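Local atomic coordinates of alpha-glucosidase (Bacteroides thetaiotaomicron, PDB entry 5XFM), a protein that hydrolyses beta-L-arabinopyranosides and alpha-galactosides as a bifunctional glycoside hydrolase of family 97 that carries a calcium ion. Residues 514-519 against 541-546; 29-34 against 50-55. The protein carries 1 engineered substitution. One frame throughout, in Å; residues are numbered along the deposited sequence.

Interaction 1 (514-519 against 541-546); sequences FQLATT and AVCMDF
The carbonyl oxygen of Leu516, which also lies against the ring of Phe546, is gripped twice from its own helix: Thr519 OG1 donates to Leu516 O at 2.6 Å, in the carbonyl plane, and Thr519 N bonds to it as well. With chi1 at 68°, Thr519 OG1 sits between its own backbone N and carbonyl carbon, where it can turn back to that oxygen and still meet the neighbouring helix. There it lies at the edge of the Phe546 ring, near its plane, 3.3 Å from Phe546 CE2. Leu516 supplies the apolar bridge, dividing its branches between two partners. Its CD1 rests 3.8 Å from Cys543 SG, while its CD2 comes within 3.9 Å of Phe546 CD2. The Phe546 side chain runs past Leu516 and Thr519 in the opposite sense. Over these segments the helix axes run almost parallel, 8° apart, and approach to 10.8 Å. Beyond them, Phe546 stacks edge-to-face with Tyr607 and touches strand 636-641, linking the helix pair to the C-terminal sheet. With no hydrogen bond between the two segments, side-chain packing joins them, and the threonine hydroxyl meets an aromatic edge while its proton is given to Leu516 O within its own helix.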
loop_
_atom_site.group_PDB
_atom_site.type_symbol
_atom_site.label_atom_id
_atom_site.label_comp_id
_atom_site.label_asym_id
_atom_site.label_seq_id
_atom_site.Cartn_x
_atom_site.Cartn_y
_atom_site.Cartn_z
ATOM N N PHE A 514 8.117 18.533 9.786
ATOM C CA PHE A 514 7.610 17.159 9.836
ATOM C C PHE A 514 6.634 16.914 8.683
ATOM O O PHE A 514 6.756 15.940 7.938
ATOM C CB PHE A 514 6.929 16.878 11.181
ATOM C CG PHE A 514 6.342 15.491 11.299
ATOM C CD1 PHE A 514 5.117 15.180 10.718
ATOM C CD2 PHE A 514 7.003 14.505 12.017
ATOM C CE1 PHE A 514 4.582 13.911 10.823
ATOM C CE2 PHE A 514 6.468 13.229 12.133
ATOM C CZ PHE A 514 5.258 12.932 11.533
ATOM N N GLN A 515 5.651 17.797 8.567
ATOM C CA GLN A 515 4.631 17.690 7.529
ATOM C C GLN A 515 5.207 17.726 6.124
ATOM O O GLN A 515 4.755 16.985 5.253
ATOM C CB GLN A 515 3.582 18.797 7.690
ATOM C CG GLN A 515 2.809 18.713 8.989
ATOM C CD GLN A 515 1.963 17.449 9.046
ATOM O OE1 GLN A 515 1.283 17.101 8.078
ATOM N NE2 GLN A 515 1.999 16.760 10.180
ATOM N N LEU A 516 6.149 18.636 5.890
ATOM C CA LEU A 516 6.815 18.756 4.599
ATOM C C LEU A 516 7.571 17.454 4.271
ATOM O O LEU A 516 7.480 16.926 3.159
ATOM C CB LEU A 516 7.752 19.971 4.595
ATOM C CG LEU A 516 7.115 21.345 4.888
ATOM C CD1 LEU A 516 8.128 22.473 4.749
ATOM C CD2 LEU A 516 5.888 21.637 4.025
ATOM N N ALA A 517 8.292 16.938 5.264
ATOM C CA ALA A 517 9.016 15.677 5.155
ATOM C C ALA A 517 8.076 14.535 4.797
ATOM O O ALA A 517 8.448 13.601 4.084
ATOM C CB ALA A 517 9.743 15.367 6.459
ATOM N N THR A 518 6.855 14.619 5.310
ATOM C CA THR A 518 5.846 13.595 5.075
ATOM C C THR A 518 5.403 13.523 3.598
ATOM O O THR A 518 4.942 12.482 3.131
ATOM C CB THR A 518 4.630 13.857 6.013
ATOM O OG1 THR A 518 4.851 13.203 7.268
ATOM C CG2 THR A 518 3.318 13.371 5.424
ATOM N N THR A 519 5.590 14.604 2.846
ATOM C CA THR A 519 5.282 14.569 1.414
ATOM C C THR A 519 6.292 13.714 0.645
ATOM O O THR A 519 6.014 13.226 -0.454
ATOM C CB THR A 519 5.225 15.994 0.799
ATOM O OG1 THR A 519 6.530 16.591 0.803
ATOM C CG2 THR A 519 4.248 16.872 1.584
ATOM N N ALA A 541 6.099 31.282 4.577
ATOM C CA ALA A 541 6.188 31.251 3.120
ATOM C C ALA A 541 7.049 30.104 2.607
ATOM O O ALA A 541 6.789 29.570 1.537
ATOM C CB ALA A 541 6.712 32.582 2.596
ATOM N N VAL A 542 8.072 29.728 3.364
ATOM C CA VAL A 542 8.981 28.681 2.915
ATOM C C VAL A 542 8.270 27.324 2.787
ATOM O O VAL A 542 8.591 26.524 1.897
ATOM C CB VAL A 542 10.201 28.558 3.858
ATOM C CG1 VAL A 542 11.008 29.847 3.844
ATOM C CG2 VAL A 542 9.771 28.214 5.275
ATOM N N CYS A 543 7.288 27.080 3.652
ATOM C CA CYS A 543 6.512 25.844 3.589
ATOM C C CYS A 543 5.656 25.791 2.322
ATOM O O CYS A 543 5.677 24.807 1.578
ATOM C CB CYS A 543 5.630 25.695 4.829
ATOM S SG CYS A 543 6.552 25.504 6.376
ATOM N N MET A 544 4.910 26.858 2.072
ATOM C CA MET A 544 4.025 26.892 0.918
ATOM C C MET A 544 4.821 26.905 -0.380
ATOM O O MET A 544 4.392 26.334 -1.393
ATOM C CB MET A 544 3.107 28.106 1.007
ATOM C CG MET A 544 2.267 28.098 2.265
ATOM S SD MET A 544 1.348 26.555 2.403
ATOM C CE MET A 544 0.239 26.708 0.994
ATOM N N ASP A 545 5.995 27.528 -0.324
ATOM C CA ASP A 545 6.922 27.548 -1.445
ATOM C C ASP A 545 7.395 26.141 -1.749
ATOM O O ASP A 545 7.446 25.740 -2.911
ATOM C CB ASP A 545 8.121 28.463 -1.172
ATOM C CG ASP A 545 7.786 29.935 -1.347
ATOM O OD1 ASP A 545 6.904 30.251 -2.173
ATOM O OD2 ASP A 545 8.419 30.779 -0.680
ATOM N N PHE A 546 7.755 25.395 -0.709
ATOM C CA PHE A 546 8.126 24.002 -0.915
ATOM C C PHE A 546 6.974 23.226 -1.553
ATOM O O PHE A 546 7.168 22.513 -2.544
ATOM C CB PHE A 546 8.513 23.319 0.394
ATOM C CG PHE A 546 8.672 21.822 0.265
ATOM C CD1 PHE A 546 9.860 21.279 -0.200
ATOM C CD2 PHE A 546 7.628 20.966 0.565
ATOM C CE1 PHE A 546 10.006 19.913 -0.338
ATOM C CE2 PHE A 546 7.769 19.598 0.424
ATOM C CZ PHE A 546 8.957 19.072 -0.022
#

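Interaction 2 (29-34 against 50-55)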
loop_
_atom_site.group_PDB
_atom_site.type_symbol
_atom_site.label_atom_id
_atom_site.label_comp_id
_atom_site.label_asym_id
_atom_site.label_seq_id
_atom_site.Cartn_x
_atom_site.Cartn_y
_atom_site.Cartn_z
ATOM N N ALA A 29 14.258 -23.843 1.502
ATOM C CA ALA A 29 14.331 -25.297 1.422
ATOM C C ALA A 29 12.944 -25.918 1.420
ATOM O O ALA A 29 12.045 -25.447 2.113
ATOM C CB ALA A 29 15.155 -25.845 2.567
ATOM N N VAL A 30 12.780 -26.992 0.655
ATOM C CA VAL A 30 11.474 -27.621 0.516
ATOM C C VAL A 30 11.441 -29.029 1.100
ATOM O O VAL A 30 12.326 -29.846 0.844
ATOM C CB VAL A 30 11.043 -27.674 -0.975
ATOM C CG1 VAL A 30 9.662 -28.281 -1.119
ATOM C CG2 VAL A 30 11.062 -26.281 -1.578
ATOM N N PHE A 31 10.410 -29.291 1.898
ATOM C CA PHE A 31 10.233 -30.568 2.570
ATOM C C PHE A 31 8.881 -31.163 2.209
ATOM O O PHE A 31 7.854 -30.760 2.756
ATOM C CB PHE A 31 10.322 -30.414 4.095
ATOM C CG PHE A 31 11.566 -29.719 4.582
ATOM C CD1 PHE A 31 11.646 -28.335 4.605
ATOM C CD2 PHE A 31 12.640 -30.457 5.063
ATOM C CE1 PHE A 31 12.791 -27.700 5.074
ATOM C CE2 PHE A 31 13.784 -29.831 5.534
ATOM C CZ PHE A 31 13.860 -28.451 5.539
ATOM N N VAL A 32 8.885 -32.141 1.312
ATOM C CA VAL A 32 7.651 -32.788 0.877
ATOM C C VAL A 32 7.670 -34.295 1.092
ATOM O O VAL A 32 6.753 -34.859 1.686
ATOM C CB VAL A 32 7.374 -32.504 -0.614
ATOM C CG1 VAL A 32 6.109 -33.223 -1.080
ATOM C CG2 VAL A 32 7.284 -31.008 -0.850
ATOM N N GLN A 33 8.720 -34.939 0.589
ATOM C CA GLN A 33 8.851 -36.387 0.668
ATOM C C GLN A 33 8.836 -36.881 2.113
ATOM O O GLN A 33 9.539 -36.350 2.970
ATOM C CB GLN A 33 10.139 -36.852 -0.028
ATOM C CG GLN A 33 10.185 -36.663 -1.552
ATOM C CD GLN A 33 9.010 -37.314 -2.273
ATOM O OE1 GLN A 33 8.305 -36.664 -3.030
ATOM N NE2 GLN A 33 8.776 -38.590 -2.004
ATOM N N ASN A 34 8.016 -37.901 2.360
ATOM C CA ASN A 34 7.869 -38.542 3.671
ATOM C C ASN A 34 7.424 -37.615 4.802
ATOM O O ASN A 34 7.556 -37.947 5.984
ATOM C CB ASN A 34 9.192 -39.204 4.059
ATOM C CG ASN A 34 9.699 -40.151 2.993
ATOM O OD1 ASN A 34 10.818 -40.002 2.500
ATOM N ND2 ASN A 34 8.874 -41.127 2.623
ATOM N N LEU A 50 12.489 -18.065 8.571
ATOM C CA LEU A 50 11.233 -18.784 8.700
ATOM C C LEU A 50 11.554 -20.232 8.985
ATOM O O LEU A 50 12.358 -20.841 8.286
ATOM C CB LEU A 50 10.388 -18.687 7.426
ATOM C CG LEU A 50 9.547 -17.436 7.174
ATOM C CD1 LEU A 50 10.419 -16.338 6.596
ATOM C CD2 LEU A 50 8.405 -17.765 6.219
ATOM N N GLU A 51 10.958 -20.776 10.035
ATOM C CA GLU A 51 11.068 -22.200 10.272
ATOM C C GLU A 51 10.100 -22.937 9.363
ATOM O O GLU A 51 9.438 -22.331 8.518
ATOM C CB GLU A 51 10.852 -22.539 11.745
ATOM C CG GLU A 51 11.871 -21.841 12.635
ATOM C CD GLU A 51 11.761 -22.234 14.079
ATOM O OE1 GLU A 51 10.634 -22.241 14.610
ATOM O OE2 GLU A 51 12.803 -22.590 14.666
ATOM N N LYS A 52 10.031 -24.249 9.535
ATOM C CA LYS A 52 9.205 -25.082 8.684
ATOM C C LYS A 52 7.755 -24.599 8.670
ATOM O O LYS A 52 7.040 -24.644 9.675
ATOM C CB LYS A 52 9.319 -26.518 9.162
ATOM C CG LYS A 52 10.710 -27.079 8.872
ATOM C CD LYS A 52 10.881 -28.474 9.396
ATOM C CE LYS A 52 9.896 -29.400 8.750
ATOM N NZ LYS A 52 10.481 -30.755 8.572
ATOM N N SER A 53 7.353 -24.112 7.500
ATOM C CA SER A 53 6.072 -23.438 7.307
ATOM C C SER A 53 5.215 -24.214 6.322
ATOM O O SER A 53 5.702 -24.637 5.279
ATOM C CB SER A 53 6.294 -22.015 6.793
ATOM O OG SER A 53 7.095 -21.255 7.682
ATOM N N PRO A 54 3.933 -24.400 6.644
ATOM C CA PRO A 54 3.076 -25.307 5.877
ATOM C C PRO A 54 2.799 -24.831 4.448
ATOM O O PRO A 54 2.759 -23.627 4.174
ATOM C CB PRO A 54 1.776 -25.346 6.697
ATOM C CG PRO A 54 2.127 -24.779 8.032
ATOM C CD PRO A 54 3.228 -23.810 7.788
ATOM N N LEU A 55 2.646 -25.795 3.547
ATOM C CA LEU A 55 2.252 -25.545 2.164
ATOM C C LEU A 55 0.983 -26.319 1.866
ATOM O O LEU A 55 0.611 -27.226 2.610
ATOM C CB LEU A 55 3.356 -25.960 1.188
ATOM C CG LEU A 55 4.648 -25.149 1.121
ATOM C CD1 LEU A 55 5.696 -25.909 0.328
ATOM C CD2 LEU A 55 4.373 -23.802 0.478
#
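Phe31 and Lys52 meet through a cation-pi interaction: the ammonium nitrogen Lys52 NZ stands over one face of the Phe31 ring, 4.5 Å from the centroid of that ring and 25° off its normal. Its nearest ring atom is Phe31 CD2, at 4.1 Å from Lys52 NZ. The two side chains cross at about a right angle. The lysine chain is extended at chi2, then bends at chi3 (61°) and again at chi4, which together set NZ over the face. Such a position would probably let the ring's pi electrons ease the cost of the charge at this surface site.

Hydrogen bonding fixes the backbone around the pair without crossing it. Ser53 OG donates to Glu51 O at 2.7 Å, tilted 29° from the carbonyl plane, thus spanning the corner at Lys52; the same hydroxyl is bonded to Arg147 N, and Lys52 O accepts a hydrogen bond from Arg147 NE.

Van der Waals contacts come from strand 39-44, which pairs with both strand 26-31 and strand 47-59; its Cys39 touches both Phe31 and Lys52. The arrangement is a cation-pi pair spanning strand 39-44 at the surface of an antiparallel sheet, here in the beta-rich, galactose mutarotase-like N-terminal domain of family 97.

Overall arrangement
Interactions 1 and 2 lie on opposite sides of the chain's centre, their own centres 49 Å apart and their nearest atoms about 30 Å apart, so neither touches the other. Interaction 2 belongs to the N-terminal, galactose mutarotase-like part of the protein and comes first along the chain; interaction 1 falls in the glycoside hydrolase 97 part, of the TIM-barrel clan, beside the C-terminal sheet. The calcium ion, held by Glu174, Glu452 and Glu458, draws ligands from both of these parts, yet none comes from the four segments. As paired examples they contrast: a buried contact between helices, against one at the protein surface.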